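Local coordinates for major exported protein (Pseudomonas aeruginosa, PDB 3HE1), which is a secreted protein of the Hcp family that probably assembles into rings serving as building blocks of the type VI secretion tube, at residues P26-S30 / H57-V63; Y132-E138 / K172-E178. All coordinates share one frame; numbering follows the deposited sequence.

Interaction 1 of 2, residues P26-S30 / H57-V63; sequences PAYMS and HEDQVMV
The rings of Tyr28 and His57 lie face to face, almost parallel at 3° and with centroids 3.9 Å apart, beside an antiparallel strand pair in the curled beta-sheet of the Hcp fold. The stack is offset (parallel-displaced): His57 CG, not the imidazole centroid, sits over the centre of the tyrosine ring, and Tyr28 CD2 over the centre of the imidazole. His57 CB also lies above the tyrosine face, 3.9 Å from its centroid, as a CH-pi contact. From the strand, Met62 CG reaches Tyr28 CE1 at 3.8 Å. The strands pair Ala27 with Val63, Tyr28 with Met62 and Met29 with Val61; Val63 N donates to Ala27 O and Met29 N to Val61 O, both at 2.9 Å.

A type I turn from His57 to Gln60, closed by Gln60 N to His57 O, brings the imidazole back over Tyr28. Further out, His57 NE2 is hydrogen-bonded to Tyr121 OH, which together with the stack would restrict rotation of the imidazole, and Phe44 meets Tyr28 edge to face. On the face carrying Ala27, Met29, Val61 and Val63, Ile92 of strand 86-95 covers Met29 and Val63. The Met29 chain runs extended, with CG anti to the backbone N (chi1 178°), then bends at its last torsion, laying the methyl CE of this selenomethionine 3.5 Å from Val63 CG2 and 3.7 Å from Val61 CG2.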
loop_
_atom_site.group_PDB
_atom_site.type_symbol
_atom_site.label_atom_id
_atom_site.label_comp_id
_atom_site.label_asym_id
_atom_site.label_seq_id
_atom_site.Cartn_x
_atom_site.Cartn_y
_atom_site.Cartn_z
ATOM N N PRO A 26 -1.303 17.411 -20.250
ATOM C CA PRO A 26 -0.802 18.188 -19.116
ATOM C C PRO A 26 -1.617 19.454 -18.970
ATOM O O PRO A 26 -2.365 19.822 -19.874
ATOM C CB PRO A 26 0.587 18.570 -19.583
ATOM C CG PRO A 26 0.326 18.936 -21.012
ATOM C CD PRO A 26 -0.728 17.928 -21.508
ATOM N N ALA A 27 -1.486 20.097 -17.820
ATOM C CA ALA A 27 -2.058 21.407 -17.600
ATOM C C ALA A 27 -0.889 22.388 -17.600
ATOM O O ALA A 27 0.265 21.997 -17.345
ATOM C CB ALA A 27 -2.801 21.438 -16.278
ATOM N N TYR A 28 -1.168 23.645 -17.929
ATOM C CA TYR A 28 -0.160 24.698 -17.820
ATOM C C TYR A 28 -0.778 25.782 -16.985
ATOM O O TYR A 28 -1.990 25.940 -16.999
ATOM C CB TYR A 28 0.272 25.221 -19.193
ATOM C CG TYR A 28 1.107 24.218 -19.957
ATOM C CD1 TYR A 28 2.471 24.100 -19.716
ATOM C CD2 TYR A 28 0.528 23.365 -20.895
ATOM C CE1 TYR A 28 3.241 23.172 -20.394
ATOM C CE2 TYR A 28 1.293 22.431 -21.588
ATOM C CZ TYR A 28 2.648 22.341 -21.330
ATOM O OH TYR A 28 3.422 21.420 -22.007
HETATM N N MSE A 29 0.035 26.513 -16.240
HETATM C CA MSE A 29 -0.512 27.485 -15.300
HETATM C C MSE A 29 0.181 28.839 -15.405
HETATM O O MSE A 29 1.298 28.952 -15.888
HETATM C CB MSE A 29 -0.429 26.936 -13.867
HETATM C CG MSE A 29 -0.917 27.874 -12.745
HETATM SE SE MSE A 29 -0.636 26.988 -11.031
HETATM C CE MSE A 29 1.046 26.131 -11.527
ATOM N N SER A 30 -0.504 29.876 -14.958
ATOM C CA SER A 30 0.093 31.188 -14.893
ATOM C C SER A 30 -0.197 31.737 -13.522
ATOM O O SER A 30 -1.274 31.508 -12.950
ATOM C CB SER A 30 -0.475 32.118 -15.975
ATOM O OG SER A 30 -1.855 32.377 -15.767
ATOM N N HIS A 57 4.328 27.501 -24.386
ATOM C CA HIS A 57 3.821 27.783 -23.050
ATOM C C HIS A 57 4.889 28.424 -22.190
ATOM O O HIS A 57 4.943 28.213 -20.984
ATOM C CB HIS A 57 3.265 26.513 -22.407
ATOM C CG HIS A 57 2.051 25.981 -23.104
ATOM N ND1 HIS A 57 2.115 24.986 -24.053
ATOM C CD2 HIS A 57 0.744 26.332 -23.013
ATOM C CE1 HIS A 57 0.899 24.735 -24.509
ATOM N NE2 HIS A 57 0.050 25.538 -23.893
ATOM N N GLU A 58 5.713 29.241 -22.843
ATOM C CA GLU A 58 6.909 29.829 -22.245
ATOM C C GLU A 58 6.652 30.662 -20.990
ATOM O O GLU A 58 7.541 30.806 -20.162
ATOM C CB GLU A 58 7.663 30.673 -23.285
ATOM C CG GLU A 58 8.336 29.861 -24.402
ATOM C CD GLU A 58 7.432 29.597 -25.613
ATOM O OE1 GLU A 58 6.243 29.995 -25.600
ATOM O OE2 GLU A 58 7.925 28.993 -26.593
ATOM N N ASP A 59 5.449 31.212 -20.846
ATOM C CA ASP A 59 5.156 32.064 -19.696
ATOM C C ASP A 59 4.226 31.377 -18.719
ATOM O O ASP A 59 3.560 32.021 -17.904
ATOM C CB ASP A 59 4.586 33.411 -20.133
ATOM C CG ASP A 59 5.532 34.165 -21.023
ATOM O OD1 ASP A 59 6.754 34.090 -20.767
ATOM O OD2 ASP A 59 5.055 34.809 -21.985
ATOM N N GLN A 60 4.195 30.055 -18.815
ATOM C CA GLN A 60 3.489 29.239 -17.846
ATOM C C GLN A 60 4.415 28.224 -17.195
ATOM O O GLN A 60 5.609 28.133 -17.495
ATOM C CB GLN A 60 2.324 28.492 -18.503
ATOM C CG GLN A 60 1.097 29.338 -18.790
ATOM C CD GLN A 60 0.205 28.701 -19.837
ATOM O OE1 GLN A 60 -1.009 28.607 -19.661
ATOM N NE2 GLN A 60 0.809 28.244 -20.930
ATOM N N VAL A 61 3.823 27.450 -16.305
ATOM C CA VAL A 61 4.494 26.350 -15.652
ATOM C C VAL A 61 3.754 25.046 -15.976
ATOM O O VAL A 61 2.530 25.021 -16.080
ATOM C CB VAL A 61 4.574 26.606 -14.128
ATOM C CG1 VAL A 61 3.710 27.804 -13.752
ATOM C CG2 VAL A 61 4.168 25.373 -13.341
HETATM N N MSE A 62 4.519 23.973 -16.142
HETATM C CA MSE A 62 4.011 22.645 -16.475
HETATM C C MSE A 62 3.449 21.917 -15.251
HETATM O O MSE A 62 4.206 21.404 -14.421
HETATM C CB MSE A 62 5.174 21.829 -17.024
HETATM C CG MSE A 62 4.805 20.739 -17.991
HETATM SE SE MSE A 62 6.345 19.574 -18.074
HETATM C CE MSE A 62 6.430 19.131 -16.164
ATOM N N VAL A 63 2.126 21.848 -15.146
ATOM C CA VAL A 63 1.491 21.202 -14.001
ATOM C C VAL A 63 1.364 19.696 -14.193
ATOM O O VAL A 63 0.675 19.232 -15.101
ATOM C CB VAL A 63 0.103 21.772 -13.745
ATOM C CG1 VAL A 63 -0.624 20.907 -12.734
ATOM C CG2 VAL A 63 0.214 23.201 -13.264
#

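Interaction 2 of 2, residues Y132-E138 / K172-E178; sequences YYTTVLE and KITWTHE
Tyr133 and Trp175 extend side by side from one face of an antiparallel ladder between neighbouring strands of the Hcp beta-sheet, with Tyr133 OH 3.4 Å from Trp175 CB. Tyr133 CG is anti to the backbone N (chi1 -158°), which lays its ring along the other strand. The backbone bonds pair Thr134 with Thr176 and Val136 with Thr174, each by two reciprocal N-H to O bonds. Beyond the last strand residue, Glu178 N donates to Tyr132 O at 2.8 Å; the bond is nearly straight, but the donor stands 55° out of the carbonyl plane.

Among the aromatic contacts, Tyr132 turns its edge toward the face of His177, with planes at 75°. Tyr132 O lies over one face of the same imidazole, and Thr176 O is 3.4 Å above the plane of the Tyr133 ring. On the sheet face carrying Tyr133, Thr135 and Trp175, Ile173 CD1 meets Thr135 CG2 at 3.8 Å, and Leu137 CD2 lies 3.9 Å from Ile173 CG1.

The other face, bearing Thr134, Val136, Thr174 and Thr176, with Glu138 and Lys172 at its end, is more polar. A water lies 2.6 Å from Thr176 OG1 and donates a weak bond to Thr134 O. Glu138 OE2 and Lys172 NZ are 4.5 Å apart, beyond a salt bridge, while Glu138 OE1 pairs with Arg171.

A second subunit meets the aromatic side: Tyr132 OH bonds to its His162, His177 NE2 to its Asp47 O, and its Leu104 packs on Trp175. The aromatic residues thus join subunits, whereas Leu137 and Ile173 pack within one.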
loop_
_atom_site.group_PDB
_atom_site.type_symbol
_atom_site.label_atom_id
_atom_site.label_comp_id
_atom_site.label_asym_id
_atom_site.label_seq_id
_atom_site.Cartn_x
_atom_site.Cartn_y
_atom_site.Cartn_z
ATOM N N TYR A 132 -9.087 22.676 -23.523
ATOM C CA TYR A 132 -10.515 22.393 -23.507
ATOM C C TYR A 132 -11.174 22.693 -22.154
ATOM O O TYR A 132 -12.395 22.655 -22.053
ATOM C CB TYR A 132 -10.761 20.932 -23.887
ATOM C CG TYR A 132 -10.461 20.006 -22.741
ATOM C CD1 TYR A 132 -11.488 19.449 -21.991
ATOM C CD2 TYR A 132 -9.149 19.720 -22.382
ATOM C CE1 TYR A 132 -11.222 18.619 -20.923
ATOM C CE2 TYR A 132 -8.867 18.885 -21.311
ATOM C CZ TYR A 132 -9.912 18.340 -20.583
ATOM O OH TYR A 132 -9.648 17.511 -19.518
ATOM N N TYR A 133 -10.381 22.981 -21.122
ATOM C CA TYR A 133 -10.924 23.285 -19.789
ATOM C C TYR A 133 -10.056 24.344 -19.101
ATOM O O TYR A 133 -8.834 24.356 -19.291
ATOM C CB TYR A 133 -10.947 22.014 -18.941
ATOM C CG TYR A 133 -11.923 22.004 -17.783
ATOM C CD1 TYR A 133 -13.275 21.783 -17.994
ATOM C CD2 TYR A 133 -11.484 22.158 -16.472
ATOM C CE1 TYR A 133 -14.169 21.758 -16.929
ATOM C CE2 TYR A 133 -12.365 22.128 -15.410
ATOM C CZ TYR A 133 -13.704 21.931 -15.644
ATOM O OH TYR A 133 -14.589 21.902 -14.596
ATOM N N THR A 134 -10.674 25.230 -18.314
ATOM C CA THR A 134 -9.922 26.173 -17.474
ATOM C C THR A 134 -10.401 26.208 -16.029
ATOM O O THR A 134 -11.594 26.165 -15.745
ATOM C CB THR A 134 -9.943 27.590 -18.028
ATOM O OG1 THR A 134 -9.412 27.578 -19.360
ATOM C CG2 THR A 134 -9.096 28.527 -17.165
ATOM N N THR A 135 -9.436 26.234 -15.123
ATOM C CA THR A 135 -9.683 26.457 -13.709
ATOM C C THR A 135 -8.947 27.740 -13.356
ATOM O O THR A 135 -7.798 27.925 -13.745
ATOM C CB THR A 135 -9.105 25.325 -12.852
ATOM O OG1 THR A 135 -9.690 24.076 -13.242
ATOM C CG2 THR A 135 -9.368 25.595 -11.368
ATOM N N VAL A 136 -9.597 28.632 -12.628
ATOM C CA VAL A 136 -8.987 29.919 -12.357
ATOM C C VAL A 136 -9.233 30.396 -10.938
ATOM O O VAL A 136 -10.385 30.461 -10.491
ATOM C CB VAL A 136 -9.524 30.967 -13.323
ATOM C CG1 VAL A 136 -9.141 32.350 -12.854
ATOM C CG2 VAL A 136 -8.978 30.713 -14.717
ATOM N N LEU A 137 -8.155 30.738 -10.238
ATOM C CA LEU A 137 -8.281 31.352 -8.921
ATOM C C LEU A 137 -8.153 32.864 -9.000
ATOM O O LEU A 137 -7.337 33.388 -9.751
ATOM C CB LEU A 137 -7.246 30.813 -7.946
ATOM C CG LEU A 137 -7.085 29.293 -7.960
ATOM C CD1 LEU A 137 -6.197 28.848 -6.794
ATOM C CD2 LEU A 137 -8.448 28.606 -7.916
ATOM N N GLU A 138 -8.995 33.546 -8.226
ATOM C CA GLU A 138 -8.896 34.983 -8.006
ATOM C C GLU A 138 -8.475 35.208 -6.553
ATOM O O GLU A 138 -8.958 34.523 -5.648
ATOM C CB GLU A 138 -10.238 35.689 -8.308
ATOM C CG GLU A 138 -10.842 35.289 -9.658
ATOM C CD GLU A 138 -11.800 36.312 -10.254
ATOM O OE1 GLU A 138 -11.916 37.435 -9.712
ATOM O OE2 GLU A 138 -12.430 35.985 -11.285
ATOM N N LYS A 172 -12.154 32.846 -4.786
ATOM C CA LYS A 172 -13.090 32.444 -5.810
ATOM C C LYS A 172 -12.408 31.624 -6.868
ATOM O O LYS A 172 -11.242 31.814 -7.164
ATOM C CB LYS A 172 -13.718 33.684 -6.447
ATOM C CG LYS A 172 -14.748 33.417 -7.534
ATOM C CD LYS A 172 -15.313 34.731 -8.061
ATOM C CE LYS A 172 -16.225 34.518 -9.255
ATOM N NZ LYS A 172 -16.719 35.808 -9.778
ATOM N N ILE A 173 -13.171 30.727 -7.463
ATOM C CA ILE A 173 -12.645 29.815 -8.442
ATOM C C ILE A 173 -13.695 29.673 -9.507
ATOM O O ILE A 173 -14.895 29.696 -9.227
ATOM C CB ILE A 173 -12.434 28.460 -7.815
ATOM C CG1 ILE A 173 -12.018 27.432 -8.867
ATOM C CG2 ILE A 173 -13.703 28.059 -7.133
ATOM C CD1 ILE A 173 -11.496 26.133 -8.266
ATOM N N THR A 174 -13.237 29.553 -10.740
ATOM C CA THR A 174 -14.130 29.473 -11.865
ATOM C C THR A 174 -13.696 28.280 -12.693
ATOM O O THR A 174 -12.498 28.081 -12.934
ATOM C CB THR A 174 -14.101 30.776 -12.702
ATOM O OG1 THR A 174 -14.374 31.892 -11.851
ATOM C CG2 THR A 174 -15.154 30.738 -13.801
ATOM N N TRP A 175 -14.673 27.466 -13.081
ATOM C CA TRP A 175 -14.432 26.320 -13.941
ATOM C C TRP A 175 -15.159 26.557 -15.248
ATOM O O TRP A 175 -16.364 26.778 -15.260
ATOM C CB TRP A 175 -14.972 25.039 -13.318
ATOM C CG TRP A 175 -14.564 24.763 -11.896
ATOM C CD1 TRP A 175 -13.491 24.017 -11.465
ATOM C CD2 TRP A 175 -15.255 25.184 -10.718
ATOM N NE1 TRP A 175 -13.473 23.966 -10.091
ATOM C CE2 TRP A 175 -14.545 24.679 -9.608
ATOM C CE3 TRP A 175 -16.406 25.954 -10.490
ATOM C CZ2 TRP A 175 -14.948 24.917 -8.294
ATOM C CZ3 TRP A 175 -16.804 26.194 -9.185
ATOM C CH2 TRP A 175 -16.079 25.676 -8.103
ATOM N N THR A 176 -14.428 26.498 -16.348
ATOM C CA THR A 176 -15.021 26.699 -17.653
ATOM C C THR A 176 -14.662 25.550 -18.565
ATOM O O THR A 176 -13.514 25.121 -18.583
ATOM C CB THR A 176 -14.460 27.940 -18.290
ATOM O OG1 THR A 176 -14.596 29.039 -17.379
ATOM C CG2 THR A 176 -15.193 28.227 -19.583
ATOM N N HIS A 177 -15.638 25.046 -19.310
ATOM C CA HIS A 177 -15.341 24.113 -20.385
ATOM C C HIS A 177 -15.230 24.932 -21.666
ATOM O O HIS A 177 -16.161 25.653 -22.009
ATOM C CB HIS A 177 -16.411 23.023 -20.509
ATOM C CG HIS A 177 -16.054 21.954 -21.493
ATOM N ND1 HIS A 177 -15.918 20.628 -21.143
ATOM C CD2 HIS A 177 -15.751 22.026 -22.811
ATOM C CE1 HIS A 177 -15.569 19.927 -22.208
ATOM N NE2 HIS A 177 -15.461 20.752 -23.236
ATOM N N GLU A 178 -14.091 24.817 -22.357
ATOM C CA GLU A 178 -13.699 25.730 -23.448
ATOM C C GLU A 178 -14.221 25.379 -24.839
ATOM O O GLU A 178 -14.310 26.256 -25.707
ATOM C CB GLU A 178 -12.169 25.871 -23.533
ATOM C CG GLU A 178 -11.508 26.479 -22.304
ATOM C CD GLU A 178 -11.912 27.924 -22.061
ATOM O OE1 GLU A 178 -12.587 28.517 -22.924
ATOM O OE2 GLU A 178 -11.550 28.475 -21.002
HETATM O O HOH W 1 -12.501 29.017 -15.886
#

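How the interactions relate
Interaction 1 and interaction 2 belong to the same antiparallel sheet, with centres 14 Å apart and nearest atoms about 7 Å apart, so they do not touch directly. Strand 112-123 lies between them, pairing with strand 27-33 on one edge and strand 129-137 on the other: Gln119 bonds through its backbone to Tyr28, and Trp120 to Tyr132 and Tyr133. Along the chain the two contacts follow in series, 57-63 ending well before 132-138 begins. Both reach a neighbouring subunit, but unequally. In interaction 1 Val63 packs on Met149 of such a subunit, whereas five residues of interaction 2 lie within reach of one, making 132-138 / 172-178 the more heavily involved in the assembly.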